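Local coordinates for protein vestitone reductase (Medicago sativa, PDB 2P4H) that catalyses the stereospecific, NADPH-dependent reduction of (3R)-vestitone to the isoflavanol DMI, the penultimate step in making the defence compound medicarpin, at residues 201-204 and 205-209; 240-244 and 245-249. One frame throughout, in Å; residues are numbered along the deposited sequence.

Contact 1. Residues 201-204 and 205-209; sequences DSIE and KALVL
Lys205 lays its aliphatic chain against Asp201, one turn earlier on the same helix. CG of Lys205 sits beside the backbone N (chi1 -67°), which directs the chain back along the helix past Asp201 O and brings CE to 3.0 Å from Asp201 OD2. The two side chains meet at a slant, and beyond CG the lysine chain is straight until its last torsion. The bend there (chi4 -54°) sets NZ off to one side, leaving only a long salt bridge, Lys205 NZ to Asp201 OD1 at 4.0 Å. It is CE, more than NZ, that rests on the carboxylate; between two exposed side chains the attraction is probably modest. Beneath the charged pair, Lys205 N donates a fairly straight hydrogen bond to Asp201 O, 2.9 Å with an N-H...O angle of 162°.

This is the i to i+4 pattern of helix 201-206, a short helix in the reductase's Rossmann-type nucleotide-binding family. Ser202, near the predicted NADP-binding residue Phe12, bonds through OG to Ile190 O, tying the helix to strand 189-191.

Glu204, whose CB points away from residues 205-209, takes part through its carbonyl at the helix end: Leu207 N bonds to Ile203 O at 2.9 Å and, weakly, to Glu204 O at 3.4 Å. Leu207 leaves helical backbone angles and, in the same place, is the N-cap residue of helix 208-211.

On the buried side, Ile203 and Leu207 run alongside each other, one turn apart. Methyl CG2 of Ile203 meets CD1 of Leu207 at 3.8 Å. Helix 305-319 packs over both, with Ala312 touching Ile203 and with Phe309, Ile313 and Cys316 against Leu207.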
ATOM      1  N   ASP A 201      -2.062  11.013   0.920  1.00 12.47           N
ATOM      2  CA  ASP A 201      -1.266  11.628  -0.127  1.00 13.21           C
ATOM      3  C   ASP A 201      -1.542  11.008  -1.498  1.00 11.54           C
ATOM      4  O   ASP A 201      -1.640  11.719  -2.495  1.00 11.12           O
ATOM      5  CB  ASP A 201       0.221  11.487   0.216  1.00 16.32           C
ATOM      6  CG  ASP A 201       1.121  12.119  -0.819  1.00 20.69           C
ATOM      7  OD1 ASP A 201       1.074  13.356  -0.970  1.00 25.03           O
ATOM      8  OD2 ASP A 201       1.875  11.376  -1.482  1.00 23.51           O
ATOM      9  N   SER A 202      -1.672   9.686  -1.549  1.00 11.48           N
ATOM     10  CA  SER A 202      -1.921   9.008  -2.814  1.00 11.39           C
ATOM     11  C   SER A 202      -3.241   9.449  -3.440  1.00 11.13           C
ATOM     12  O   SER A 202      -3.350   9.561  -4.664  1.00 11.75           O
ATOM     13  CB  SER A 202      -1.908   7.490  -2.617  1.00 11.51           C
ATOM     14  OG  SER A 202      -2.858   7.090  -1.649  1.00 13.12           O
ATOM     15  N   ILE A 203      -4.242   9.703  -2.604  1.00 11.01           N
ATOM     16  CA  ILE A 203      -5.535  10.146  -3.106  1.00 11.36           C
ATOM     17  C   ILE A 203      -5.451  11.606  -3.548  1.00 12.54           C
ATOM     18  O   ILE A 203      -6.013  11.981  -4.577  1.00 12.22           O
ATOM     19  CB  ILE A 203      -6.636   9.948  -2.034  1.00 10.91           C
ATOM     20  CG1 ILE A 203      -6.816   8.445  -1.782  1.00 12.15           C
ATOM     21  CG2 ILE A 203      -7.945  10.601  -2.477  1.00 12.04           C
ATOM     22  CD1 ILE A 203      -7.872   8.094  -0.749  1.00 12.48           C
ATOM     23  N   GLU A 204      -4.744  12.434  -2.785  1.00 11.78           N
ATOM     24  CA  GLU A 204      -4.609  13.833  -3.171  1.00 12.00           C
ATOM     25  C   GLU A 204      -3.941  13.913  -4.544  1.00 13.18           C
ATOM     26  O   GLU A 204      -4.357  14.688  -5.407  1.00 13.38           O
ATOM     27  CB  GLU A 204      -3.785  14.598  -2.128  1.00 13.68           C
ATOM     28  CG  GLU A 204      -3.571  16.068  -2.473  1.00 17.10           C
ATOM     29  CD  GLU A 204      -3.063  16.874  -1.295  1.00 21.20           C
ATOM     30  OE1 GLU A 204      -2.199  16.366  -0.553  1.00 26.10           O
ATOM     31  OE2 GLU A 204      -3.525  18.020  -1.121  1.00 25.28           O
ATOM     32  N   LYS A 205      -2.916  13.094  -4.757  1.00 12.16           N
ATOM     33  CA  LYS A 205      -2.219  13.089  -6.035  1.00 13.32           C
ATOM     34  C   LYS A 205      -3.081  12.525  -7.160  1.00 11.76           C
ATOM     35  O   LYS A 205      -3.084  13.057  -8.270  1.00 12.67           O
ATOM     36  CB  LYS A 205      -0.916  12.292  -5.924  1.00 13.92           C
ATOM     37  CG  LYS A 205       0.115  12.949  -5.019  1.00 18.65           C
ATOM     38  CD  LYS A 205       1.397  12.145  -4.955  1.00 22.74           C
ATOM     39  CE  LYS A 205       2.419  12.840  -4.072  1.00 25.77           C
ATOM     40  NZ  LYS A 205       2.638  14.248  -4.501  1.00 30.09           N
ATOM     41  N   ALA A 206      -3.810  11.449  -6.874  1.00 11.89           N
ATOM     42  CA  ALA A 206      -4.671  10.826  -7.876  1.00 12.05           C
ATOM     43  C   ALA A 206      -5.814  11.744  -8.309  1.00 12.19           C
ATOM     44  O   ALA A 206      -6.315  11.637  -9.433  1.00 12.98           O
ATOM     45  CB  ALA A 206      -5.236   9.516  -7.330  1.00 12.74           C
ATOM     46  N   LEU A 207      -6.224  12.645  -7.418  1.00 11.90           N
ATOM     47  CA  LEU A 207      -7.320  13.565  -7.712  1.00 13.40           C
ATOM     48  C   LEU A 207      -6.852  14.959  -8.115  1.00 12.17           C
ATOM     49  O   LEU A 207      -7.598  15.929  -8.004  1.00 13.08           O
ATOM     50  CB  LEU A 207      -8.255  13.670  -6.502  1.00 13.13           C
ATOM     51  CG  LEU A 207      -8.985  12.387  -6.097  1.00 13.53           C
ATOM     52  CD1 LEU A 207      -9.970  12.691  -4.975  1.00 15.36           C
ATOM     53  CD2 LEU A 207      -9.719  11.807  -7.300  1.00 15.37           C
ATOM     54  N   VAL A 208      -5.621  15.054  -8.603  1.00 12.20           N
ATOM     55  CA  VAL A 208      -5.066  16.337  -9.007  1.00 13.13           C
ATOM     56  C   VAL A 208      -5.957  17.115  -9.985  1.00 13.11           C
ATOM     57  O   VAL A 208      -6.026  18.344  -9.917  1.00 14.38           O
ATOM     58  CB  VAL A 208      -3.644  16.152  -9.609  1.00 12.36           C
ATOM     59  CG1 VAL A 208      -3.701  15.281 -10.854  1.00 14.75           C
ATOM     60  CG2 VAL A 208      -3.028  17.507  -9.918  1.00 14.69           C
ATOM     61  N   LEU A 209      -6.652  16.418 -10.880  1.00 13.67           N
ATOM     62  CA  LEU A 209      -7.503  17.114 -11.843  1.00 13.70           C
ATOM     63  C   LEU A 209      -8.763  17.735 -11.235  1.00 15.07           C
ATOM     64  O   LEU A 209      -9.338  18.658 -11.815  1.00 16.67           O
ATOM     65  CB  LEU A 209      -7.887  16.184 -13.003  1.00 13.64           C
ATOM     66  CG  LEU A 209      -6.753  15.717 -13.924  1.00 12.64           C
ATOM     67  CD1 LEU A 209      -7.358  14.928 -15.080  1.00 14.15           C
ATOM     68  CD2 LEU A 209      -5.961  16.909 -14.454  1.00 15.25           C
TER

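Contact 2. Residues 240-244 and 245-249; sequences NSVPG and GRYNC
Tyr247 reaches back from strand 245-248 to the loop that leads into it, and its hydroxyl donates a short hydrogen bond to Pro243 O, OH to O 2.6 Å. The strand is one of the two edge strands of the parallel Rossmann-type sheet, next to strand 182-187, and the loop follows helix 227-239. The loop joins the strand through Gly244 and Gly245. At the backbone angles of Gly245 a beta carbon would be driven into the preceding carbonyl, Gly244 O.

The bond from CA to CB of Tyr247 points toward the loop, and with CG beside the backbone N (chi1 -74°) the side chain crosses that of the proline at about a right angle. The acceptor, Pro243 O, lies in the plane of the phenol ring, at its edge. Taken from the carbonyl, the approach is bent: the C=O...OH angle is 133° and the donor is tilted 23° out of the carbonyl plane. A phenylalanine in place of Tyr247 would probably leave Pro243 O without its hydroxyl donor and the loop freer to shift against the strand.

Leu294 of helix 292-296 also touches the tyrosine, and Lys293 makes a cation-pi contact with it. Val242 slants across the phenol end, its CG2 3.9 Å from Tyr247 OH.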
ATOM      1  N   ASN A 240      -5.164 -18.523   0.915  1.00 15.49           N
ATOM      2  CA  ASN A 240      -4.798 -19.430  -0.170  1.00 16.30           C
ATOM      3  C   ASN A 240      -3.293 -19.646  -0.220  1.00 17.15           C
ATOM      4  O   ASN A 240      -2.518 -18.702  -0.396  1.00 17.21           O
ATOM      5  CB  ASN A 240      -5.315 -18.870  -1.495  1.00 17.29           C
ATOM      6  CG  ASN A 240      -6.830 -18.796  -1.537  1.00 18.54           C
ATOM      7  OD1 ASN A 240      -7.502 -19.765  -1.896  1.00 21.35           O
ATOM      8  ND2 ASN A 240      -7.378 -17.652  -1.149  1.00 17.95           N
ATOM      9  N   SER A 241      -2.893 -20.905  -0.077  1.00 17.51           N
ATOM     10  CA  SER A 241      -1.488 -21.292  -0.052  1.00 18.33           C
ATOM     11  C   SER A 241      -0.721 -21.226  -1.369  1.00 17.47           C
ATOM     12  O   SER A 241       0.023 -22.152  -1.710  1.00 18.71           O
ATOM     13  CB  SER A 241      -1.360 -22.700   0.539  1.00 19.64           C
ATOM     14  OG  SER A 241      -2.093 -23.638  -0.227  1.00 24.06           O
ATOM     15  N   VAL A 242      -0.894 -20.137  -2.111  1.00 15.53           N
ATOM     16  CA  VAL A 242      -0.166 -19.966  -3.364  1.00 14.48           C
ATOM     17  C   VAL A 242       1.281 -19.645  -2.981  1.00 13.42           C
ATOM     18  O   VAL A 242       1.562 -19.316  -1.829  1.00 14.39           O
ATOM     19  CB  VAL A 242      -0.776 -18.828  -4.221  1.00 14.11           C
ATOM     20  CG1 VAL A 242      -2.197 -19.196  -4.622  1.00 16.07           C
ATOM     21  CG2 VAL A 242      -0.771 -17.520  -3.447  1.00 15.47           C
ATOM     22  N   PRO A 243       2.220 -19.736  -3.933  1.00 13.41           N
ATOM     23  CA  PRO A 243       3.627 -19.455  -3.626  1.00 13.75           C
ATOM     24  C   PRO A 243       3.918 -18.120  -2.954  1.00 14.31           C
ATOM     25  O   PRO A 243       3.299 -17.101  -3.269  1.00 15.00           O
ATOM     26  CB  PRO A 243       4.307 -19.553  -4.990  1.00 13.98           C
ATOM     27  CG  PRO A 243       3.466 -20.557  -5.711  1.00 13.53           C
ATOM     28  CD  PRO A 243       2.064 -20.139  -5.342  1.00 13.17           C
ATOM     29  N   GLY A 244       4.867 -18.137  -2.023  1.00 14.62           N
ATOM     30  CA  GLY A 244       5.260 -16.908  -1.365  1.00 14.35           C
ATOM     31  C   GLY A 244       6.128 -16.154  -2.357  1.00 12.67           C
ATOM     32  O   GLY A 244       6.465 -16.687  -3.416  1.00 14.66           O
ATOM     33  N   GLY A 245       6.487 -14.920  -2.026  1.00 12.63           N
ATOM     34  CA  GLY A 245       7.308 -14.125  -2.920  1.00 11.40           C
ATOM     35  C   GLY A 245       6.668 -12.783  -3.223  1.00 11.52           C
ATOM     36  O   GLY A 245       5.768 -12.341  -2.500  1.00 11.48           O
ATOM     37  N   ARG A 246       7.122 -12.139  -4.297  1.00 11.38           N
ATOM     38  CA  ARG A 246       6.609 -10.827  -4.688  1.00 10.39           C
ATOM     39  C   ARG A 246       5.394 -10.900  -5.605  1.00 10.13           C
ATOM     40  O   ARG A 246       5.320 -11.750  -6.490  1.00 11.03           O
ATOM     41  CB  ARG A 246       7.675 -10.029  -5.440  1.00 10.82           C
ATOM     42  CG  ARG A 246       9.066 -10.035  -4.854  1.00 12.00           C
ATOM     43  CD  ARG A 246       9.963  -9.180  -5.731  1.00 11.85           C
ATOM     44  NE  ARG A 246       9.793  -7.752  -5.474  1.00 12.49           N
ATOM     45  CZ  ARG A 246      10.179  -6.787  -6.302  1.00 11.87           C
ATOM     46  NH1 ARG A 246      10.744  -7.083  -7.468  1.00 12.44           N
ATOM     47  NH2 ARG A 246      10.048  -5.517  -5.945  1.00 13.44           N
ATOM     48  N   TYR A 247       4.457  -9.980  -5.403  1.00 10.00           N
ATOM     49  CA  TYR A 247       3.268  -9.897  -6.243  1.00  9.80           C
ATOM     50  C   TYR A 247       2.896  -8.448  -6.506  1.00  9.57           C
ATOM     51  O   TYR A 247       2.647  -7.685  -5.566  1.00 10.35           O
ATOM     52  CB  TYR A 247       2.060 -10.569  -5.578  1.00 10.80           C
ATOM     53  CG  TYR A 247       2.095 -12.077  -5.562  1.00 10.59           C
ATOM     54  CD1 TYR A 247       1.534 -12.820  -6.600  1.00 10.91           C
ATOM     55  CD2 TYR A 247       2.700 -12.760  -4.512  1.00 11.49           C
ATOM     56  CE1 TYR A 247       1.577 -14.210  -6.591  1.00 11.31           C
ATOM     57  CE2 TYR A 247       2.753 -14.153  -4.491  1.00 11.31           C
ATOM     58  CZ  TYR A 247       2.189 -14.867  -5.535  1.00 11.57           C
ATOM     59  OH  TYR A 247       2.254 -16.242  -5.530  1.00 12.47           O
ATOM     60  N   ASN A 248       2.881  -8.059  -7.776  1.00 10.27           N
ATOM     61  CA  ASN A 248       2.434  -6.718  -8.138  1.00  9.67           C
ATOM     62  C   ASN A 248       0.930  -6.739  -7.862  1.00 10.04           C
ATOM     63  O   ASN A 248       0.271  -7.757  -8.090  1.00 11.29           O
ATOM     64  CB  ASN A 248       2.616  -6.443  -9.636  1.00 10.20           C
ATOM     65  CG  ASN A 248       4.005  -5.962  -9.996  1.00 10.76           C
ATOM     66  OD1 ASN A 248       4.720  -5.398  -9.168  1.00 11.79           O
ATOM     67  ND2 ASN A 248       4.385  -6.158 -11.256  1.00 11.07           N
ATOM     68  N   CYS A 249       0.389  -5.632  -7.372  1.00 10.49           N
ATOM     69  CA  CYS A 249      -1.051  -5.529  -7.113  1.00  9.60           C
ATOM     70  C   CYS A 249      -1.406  -4.160  -7.687  1.00  9.24           C
ATOM     71  O   CYS A 249      -1.701  -3.204  -6.962  1.00  9.94           O
ATOM     72  CB  CYS A 249      -1.318  -5.592  -5.612  1.00  9.87           C
ATOM     73  SG  CYS A 249      -3.064  -5.700  -5.196  1.00 12.66           S
TER

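How the contacts relate
Contact 1 comes first along the chain and closes before contact 2 opens. Their centres are about 28 Å apart, on opposite sides of the chain's centre, and their nearest atoms stay about 12 Å from each other. Both belong to the same epimerase/dehydratase-type fold but serve different parts of it. Contact 1 spans helix 201-206 and its passage into helix 208-211, with Ser202 near the predicted cofactor-binding Phe12; contact 2 forms the entry into strand 245-248, at one edge of the seven-stranded parallel sheet and away from the cofactor site. Strand 219-226 and helix 227-239 carry the chain between them, to the sheet edge formed by strand 245-248.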